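Local coordinates for NOL1/NOP2/sun family protein (Enterococcus faecium, PDB 3M4X), which probably methylates ribosomal RNA as a member of the RsmB/RsmF family, using a methyltransferase domain joined to a C-terminal PUA-like RNA-binding domain, at residues A[384-395]-A[427-437]. Sequence-based numbering, arbitrary orientation.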
ATOM      1  N   PRO A 384      -2.431  24.066  -8.100  1.00 40.15           N
ATOM      2  CA  PRO A 384      -2.717  23.002  -7.139  1.00 36.85           C
ATOM      3  C   PRO A 384      -2.590  21.649  -7.844  1.00 37.98           C
ATOM      4  O   PRO A 384      -2.762  21.567  -9.066  1.00 33.10           O
ATOM      5  CB  PRO A 384      -4.186  23.248  -6.756  1.00 37.98           C
ATOM      6  CG  PRO A 384      -4.591  24.516  -7.452  1.00 42.03           C
ATOM      7  CD  PRO A 384      -3.652  24.739  -8.569  1.00 37.79           C
ATOM      8  N   SER A 385      -2.315  20.596  -7.082  1.00 33.65           N
ATOM      9  CA  SER A 385      -2.026  19.295  -7.677  1.00 38.51           C
ATOM     10  C   SER A 385      -3.191  18.313  -7.624  1.00 38.71           C
ATOM     11  O   SER A 385      -4.135  18.461  -6.840  1.00 31.30           O
ATOM     12  CB  SER A 385      -0.853  18.653  -6.956  1.00 36.79           C
ATOM     13  OG  SER A 385      -1.247  18.363  -5.628  1.00 36.86           O
ATOM     14  N   TYR A 386      -3.078  17.288  -8.463  1.00 40.18           N
ATOM     15  CA  TYR A 386      -3.960  16.138  -8.458  1.00 29.65           C
ATOM     16  C   TYR A 386      -3.924  15.483  -7.083  1.00 29.72           C
ATOM     17  O   TYR A 386      -4.962  15.116  -6.533  1.00 35.97           O
ATOM     18  CB  TYR A 386      -3.475  15.170  -9.527  1.00 32.98           C
ATOM     19  CG  TYR A 386      -4.376  13.983  -9.814  1.00 42.16           C
ATOM     20  CD1 TYR A 386      -5.685  14.163 -10.231  1.00 44.18           C
ATOM     21  CD2 TYR A 386      -3.893  12.687  -9.728  1.00 41.69           C
ATOM     22  CE1 TYR A 386      -6.498  13.088 -10.521  1.00 43.14           C
ATOM     23  CE2 TYR A 386      -4.701  11.603 -10.022  1.00 45.55           C
ATOM     24  CZ  TYR A 386      -6.004  11.811 -10.418  1.00 43.24           C
ATOM     25  OH  TYR A 386      -6.821  10.740 -10.712  1.00 40.98           O
ATOM     26  N   ALA A 387      -2.731  15.362  -6.511  1.00 28.70           N
ATOM     27  CA  ALA A 387      -2.578  14.725  -5.206  1.00 28.54           C
ATOM     28  C   ALA A 387      -3.432  15.422  -4.154  1.00 34.36           C
ATOM     29  O   ALA A 387      -4.113  14.768  -3.354  1.00 31.03           O
ATOM     30  CB  ALA A 387      -1.102  14.693  -4.781  1.00 24.31           C
ATOM     31  N   LEU A 388      -3.381  16.752  -4.143  1.00 34.02           N
ATOM     32  CA  LEU A 388      -4.100  17.540  -3.153  1.00 29.87           C
ATOM     33  C   LEU A 388      -5.609  17.338  -3.315  1.00 28.81           C
ATOM     34  O   LEU A 388      -6.328  17.087  -2.339  1.00 27.00           O
ATOM     35  CB  LEU A 388      -3.722  19.027  -3.280  1.00 36.00           C
ATOM     36  CG  LEU A 388      -4.495  20.017  -2.405  1.00 34.89           C
ATOM     37  CD1 LEU A 388      -4.482  19.597  -0.959  1.00 36.69           C
ATOM     38  CD2 LEU A 388      -3.935  21.417  -2.553  1.00 33.40           C
ATOM     39  N   ALA A 389      -6.084  17.431  -4.552  1.00 25.27           N
ATOM     40  CA  ALA A 389      -7.478  17.120  -4.852  1.00 30.82           C
ATOM     41  C   ALA A 389      -7.907  15.784  -4.242  1.00 31.45           C
ATOM     42  O   ALA A 389      -8.923  15.710  -3.552  1.00 29.68           O
ATOM     43  CB  ALA A 389      -7.721  17.118  -6.369  1.00 30.35           C
ATOM     44  N   LEU A 390      -7.123  14.741  -4.496  1.00 28.52           N
ATOM     45  CA  LEU A 390      -7.452  13.380  -4.053  1.00 29.85           C
ATOM     46  C   LEU A 390      -7.188  13.092  -2.568  1.00 28.47           C
ATOM     47  O   LEU A 390      -7.567  12.035  -2.068  1.00 26.25           O
ATOM     48  CB  LEU A 390      -6.740  12.345  -4.928  1.00 27.49           C
ATOM     49  CG  LEU A 390      -7.568  11.948  -6.162  1.00 36.11           C
ATOM     50  CD1 LEU A 390      -7.895  13.158  -7.038  1.00 33.99           C
ATOM     51  CD2 LEU A 390      -6.875  10.875  -6.976  1.00 37.32           C
ATOM     52  N   ALA A 391      -6.569  14.040  -1.862  1.00 29.26           N
ATOM     53  CA  ALA A 391      -6.388  13.934  -0.404  1.00 27.20           C
ATOM     54  C   ALA A 391      -7.378  14.801   0.360  1.00 35.36           C
ATOM     55  O   ALA A 391      -7.275  14.950   1.578  1.00 37.08           O
ATOM     56  CB  ALA A 391      -4.971  14.313  -0.013  1.00 22.05           C
ATOM     57  N   THR A 392      -8.342  15.379  -0.349  1.00 36.98           N
ATOM     58  CA  THR A 392      -9.321  16.237   0.303  1.00 40.54           C
ATOM     59  C   THR A 392     -10.245  15.367   1.122  1.00 42.48           C
ATOM     60  O   THR A 392     -10.761  14.376   0.619  1.00 43.93           O
ATOM     61  CB  THR A 392     -10.192  17.007  -0.714  1.00 40.22           C
ATOM     62  OG1 THR A 392      -9.358  17.783  -1.575  1.00 43.22           O
ATOM     63  CG2 THR A 392     -11.160  17.934   0.011  1.00 37.23           C
ATOM     64  N   LYS A 393     -10.472  15.740   2.375  1.00 38.10           N
ATOM     65  CA  LYS A 393     -11.399  14.984   3.205  1.00 47.84           C
ATOM     66  C   LYS A 393     -12.670  15.766   3.544  1.00 42.64           C
ATOM     67  O   LYS A 393     -13.713  15.188   3.794  1.00 45.61           O
ATOM     68  CB  LYS A 393     -10.704  14.487   4.481  1.00 59.05           C
ATOM     69  CG  LYS A 393      -9.344  15.121   4.752  1.00 66.69           C
ATOM     70  CD  LYS A 393      -8.395  14.132   5.420  1.00 72.70           C
ATOM     71  CE  LYS A 393      -7.108  14.815   5.879  1.00 77.74           C
ATOM     72  NZ  LYS A 393      -6.197  13.865   6.586  1.00 79.98           N
ATOM     73  N   LYS A 394     -12.571  17.083   3.539  1.00 41.17           N
ATOM     74  CA  LYS A 394     -13.627  17.945   4.039  1.00 48.05           C
ATOM     75  C   LYS A 394     -14.122  18.810   2.890  1.00 46.35           C
ATOM     76  O   LYS A 394     -13.536  19.833   2.547  1.00 47.56           O
ATOM     77  CB  LYS A 394     -13.101  18.812   5.189  1.00 58.22           C
ATOM     78  CG  LYS A 394     -11.899  19.705   4.811  1.00 73.77           C
ATOM     79  CD  LYS A 394     -10.657  18.897   4.409  1.00 78.22           C
ATOM     80  CE  LYS A 394      -9.827  19.627   3.355  1.00 83.05           C
ATOM     81  NZ  LYS A 394      -8.595  18.868   2.962  1.00 84.07           N
ATOM     82  N   ILE A 395     -15.201  18.376   2.278  1.00 41.09           N
ATOM     83  CA  ILE A 395     -15.661  19.004   1.053  1.00 50.10           C
ATOM     84  C   ILE A 395     -16.497  20.276   1.310  1.00 42.44           C
ATOM     85  O   ILE A 395     -16.651  21.121   0.434  1.00 43.53           O
ATOM     86  CB  ILE A 395     -16.386  17.953   0.190  1.00 51.59           C
ATOM     87  CG1 ILE A 395     -15.461  17.479  -0.929  1.00 57.15           C
ATOM     88  CG2 ILE A 395     -17.694  18.465  -0.338  1.00 53.05           C
ATOM     89  CD1 ILE A 395     -16.094  16.438  -1.815  1.00 66.82           C
ATOM     90  N   LEU A 427     -12.344  22.310  -6.958  1.00 37.23           N
ATOM     91  CA  LEU A 427     -12.314  20.862  -6.806  1.00 34.68           C
ATOM     92  C   LEU A 427     -13.528  20.289  -7.524  1.00 27.89           C
ATOM     93  O   LEU A 427     -14.659  20.572  -7.148  1.00 26.93           O
ATOM     94  CB  LEU A 427     -12.376  20.473  -5.321  1.00 28.50           C
ATOM     95  CG  LEU A 427     -12.295  18.967  -5.024  1.00 32.81           C
ATOM     96  CD1 LEU A 427     -10.905  18.421  -5.363  1.00 26.76           C
ATOM     97  CD2 LEU A 427     -12.683  18.633  -3.581  1.00 27.11           C
ATOM     98  N   LEU A 428     -13.297  19.491  -8.557  1.00 29.64           N
ATOM     99  CA  LEU A 428     -14.396  18.788  -9.223  1.00 31.96           C
ATOM    100  C   LEU A 428     -14.879  17.635  -8.350  1.00 34.61           C
ATOM    101  O   LEU A 428     -14.080  16.833  -7.879  1.00 36.56           O
ATOM    102  CB  LEU A 428     -13.959  18.285 -10.601  1.00 31.69           C
ATOM    103  CG  LEU A 428     -13.304  19.385 -11.443  1.00 31.86           C
ATOM    104  CD1 LEU A 428     -13.118  18.953 -12.886  1.00 34.64           C
ATOM    105  CD2 LEU A 428     -14.106  20.666 -11.388  1.00 28.85           C
ATOM    106  N   VAL A 429     -16.185  17.572  -8.108  1.00 37.12           N
ATOM    107  CA  VAL A 429     -16.750  16.556  -7.225  1.00 28.04           C
ATOM    108  C   VAL A 429     -17.907  15.822  -7.904  1.00 31.48           C
ATOM    109  O   VAL A 429     -18.876  16.446  -8.338  1.00 32.80           O
ATOM    110  CB  VAL A 429     -17.229  17.158  -5.880  1.00 35.88           C
ATOM    111  CG1 VAL A 429     -17.897  16.100  -5.021  1.00 37.20           C
ATOM    112  CG2 VAL A 429     -16.067  17.792  -5.121  1.00 40.60           C
ATOM    113  N   LEU A 430     -17.789  14.498  -7.995  1.00 27.99           N
ATOM    114  CA  LEU A 430     -18.841  13.648  -8.550  1.00 29.98           C
ATOM    115  C   LEU A 430     -19.630  13.041  -7.399  1.00 32.50           C
ATOM    116  O   LEU A 430     -19.143  12.159  -6.689  1.00 39.19           O
ATOM    117  CB  LEU A 430     -18.228  12.542  -9.418  1.00 32.51           C
ATOM    118  CG  LEU A 430     -19.102  11.545 -10.183  1.00 34.52           C
ATOM    119  CD1 LEU A 430     -20.098  12.240 -11.106  1.00 31.84           C
ATOM    120  CD2 LEU A 430     -18.197  10.622 -10.986  1.00 33.14           C
ATOM    121  N   ASP A 431     -20.853  13.518  -7.221  1.00 28.46           N
ATOM    122  CA  ASP A 431     -21.679  13.149  -6.075  1.00 32.35           C
ATOM    123  C   ASP A 431     -20.955  13.599  -4.817  1.00 40.89           C
ATOM    124  O   ASP A 431     -21.100  14.754  -4.398  1.00 40.16           O
ATOM    125  CB  ASP A 431     -21.984  11.645  -6.054  1.00 31.11           C
ATOM    126  CG  ASP A 431     -23.039  11.269  -5.011  1.00 34.62           C
ATOM    127  OD1 ASP A 431     -23.242  12.023  -4.031  1.00 35.07           O
ATOM    128  OD2 ASP A 431     -23.679  10.212  -5.174  1.00 37.03           O
ATOM    129  N   LYS A 432     -20.151  12.709  -4.232  1.00 36.88           N
ATOM    130  CA  LYS A 432     -19.337  13.077  -3.075  1.00 35.15           C
ATOM    131  C   LYS A 432     -17.853  12.785  -3.294  1.00 36.55           C
ATOM    132  O   LYS A 432     -17.030  12.930  -2.383  1.00 38.16           O
ATOM    133  CB  LYS A 432     -19.845  12.364  -1.820  1.00 37.65           C
ATOM    134  CG  LYS A 432     -21.136  12.939  -1.247  1.00 39.19           C
ATOM    135  CD  LYS A 432     -21.491  12.244   0.058  1.00 39.46           C
ATOM    136  CE  LYS A 432     -22.889  12.634   0.512  1.00 46.22           C
ATOM    137  NZ  LYS A 432     -23.293  11.923   1.757  1.00 51.51           N
ATOM    138  N   ILE A 433     -17.515  12.387  -4.515  1.00 33.89           N
ATOM    139  CA  ILE A 433     -16.159  11.967  -4.837  1.00 33.35           C
ATOM    140  C   ILE A 433     -15.355  13.094  -5.466  1.00 35.35           C
ATOM    141  O   ILE A 433     -15.692  13.559  -6.561  1.00 30.28           O
ATOM    142  CB  ILE A 433     -16.159  10.830  -5.851  1.00 30.49           C
ATOM    143  CG1 ILE A 433     -17.054   9.686  -5.390  1.00 26.64           C
ATOM    144  CG2 ILE A 433     -14.738  10.346  -6.105  1.00 31.63           C
ATOM    145  CD1 ILE A 433     -17.319   8.672  -6.493  1.00 31.79           C
ATOM    146  N   PRO A 434     -14.272  13.521  -4.788  1.00 32.76           N
ATOM    147  CA  PRO A 434     -13.345  14.496  -5.374  1.00 31.50           C
ATOM    148  C   PRO A 434     -12.537  13.814  -6.466  1.00 35.18           C
ATOM    149  O   PRO A 434     -11.818  12.842  -6.189  1.00 38.21           O
ATOM    150  CB  PRO A 434     -12.429  14.883  -4.189  1.00 25.98           C
ATOM    151  CG  PRO A 434     -13.208  14.510  -2.960  1.00 28.78           C
ATOM    152  CD  PRO A 434     -13.952  13.243  -3.377  1.00 28.44           C
ATOM    153  N   VAL A 435     -12.645  14.298  -7.696  1.00 30.07           N
ATOM    154  CA  VAL A 435     -11.972  13.614  -8.789  1.00 28.59           C
ATOM    155  C   VAL A 435     -10.766  14.353  -9.340  1.00 33.12           C
ATOM    156  O   VAL A 435     -10.052  13.817 -10.186  1.00 35.70           O
ATOM    157  CB  VAL A 435     -12.946  13.277  -9.926  1.00 31.57           C
ATOM    158  CG1 VAL A 435     -14.087  12.446  -9.381  1.00 26.20           C
ATOM    159  CG2 VAL A 435     -13.485  14.550 -10.579  1.00 33.26           C
ATOM    160  N   GLY A 436     -10.524  15.573  -8.856  1.00 31.28           N
ATOM    161  CA  GLY A 436      -9.437  16.383  -9.385  1.00 27.70           C
ATOM    162  C   GLY A 436      -9.719  17.880  -9.415  1.00 33.88           C
ATOM    163  O   GLY A 436     -10.819  18.315  -9.085  1.00 39.68           O
ATOM    164  N   PHE A 437      -8.719  18.671  -9.810  1.00 28.22           N
ATOM    165  CA  PHE A 437      -8.907  20.111  -9.973  1.00 37.29           C
ATOM    166  C   PHE A 437      -9.319  20.508 -11.390  1.00 39.59           C
ATOM    167  O   PHE A 437      -8.815  19.971 -12.374  1.00 39.99           O
ATOM    168  CB  PHE A 437      -7.633  20.884  -9.605  1.00 38.22           C
ATOM    169  CG  PHE A 437      -7.511  21.185  -8.143  1.00 35.30           C
ATOM    170  CD1 PHE A 437      -6.592  20.508  -7.358  1.00 30.58           C
ATOM    171  CD2 PHE A 437      -8.318  22.151  -7.552  1.00 35.92           C
ATOM    172  CE1 PHE A 437      -6.479  20.786  -6.006  1.00 31.26           C
ATOM    173  CE2 PHE A 437      -8.216  22.431  -6.211  1.00 35.26           C
ATOM    174  CZ  PHE A 437      -7.296  21.748  -5.431  1.00 36.43           C
TER
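Ser-385 O is met by two groups: it accepts the first helical hydrogen bond from Ala-389 N (3.2 Å), and the edge of the Phe-437 ring meets it in plane, with CD1 3.2 Å from Ser-385 O. The short helix 386-390 lies against a beta-hairpin of the PUA-like domain, whose strands 427-430 and 433-437 are joined by a type II' turn. Helix and second strand run nearly antiparallel, at 154°, their axes 6.8 Å apart, close enough for Ala-389 CB to rest on Gly-436 CA at 3.5 Å. Pro-384, just ahead of the helix, lays its CB over one face of Phe-437, 3.7 Å from the ring centroid and 20° off the normal, a CH-pi contact; Phe-333 of helix 324-336 also packs on both residues. Leu-427 extends its CG away from its own N (chi1 -178°), which carries CD1 to Ala-389 CB and CD2 tip to tip with Thr-392. Further along, Ile-395 rests CD1 on both Val-429 and Pro-434, 3.6 Å from Val-429 CG2 and 3.7 Å from Pro-434 CG. At the other flank Gln-83 NE2 hydrogen-bonds both Tyr-386 OH and Val-435 O, bridging helix and hairpin from outside. Leu-390 CD1 sits over one face of the Tyr-386 ring, toward its rim, while Tyr-386 CE1 presents the ring's edge to Val-435 O at 3.6 Å.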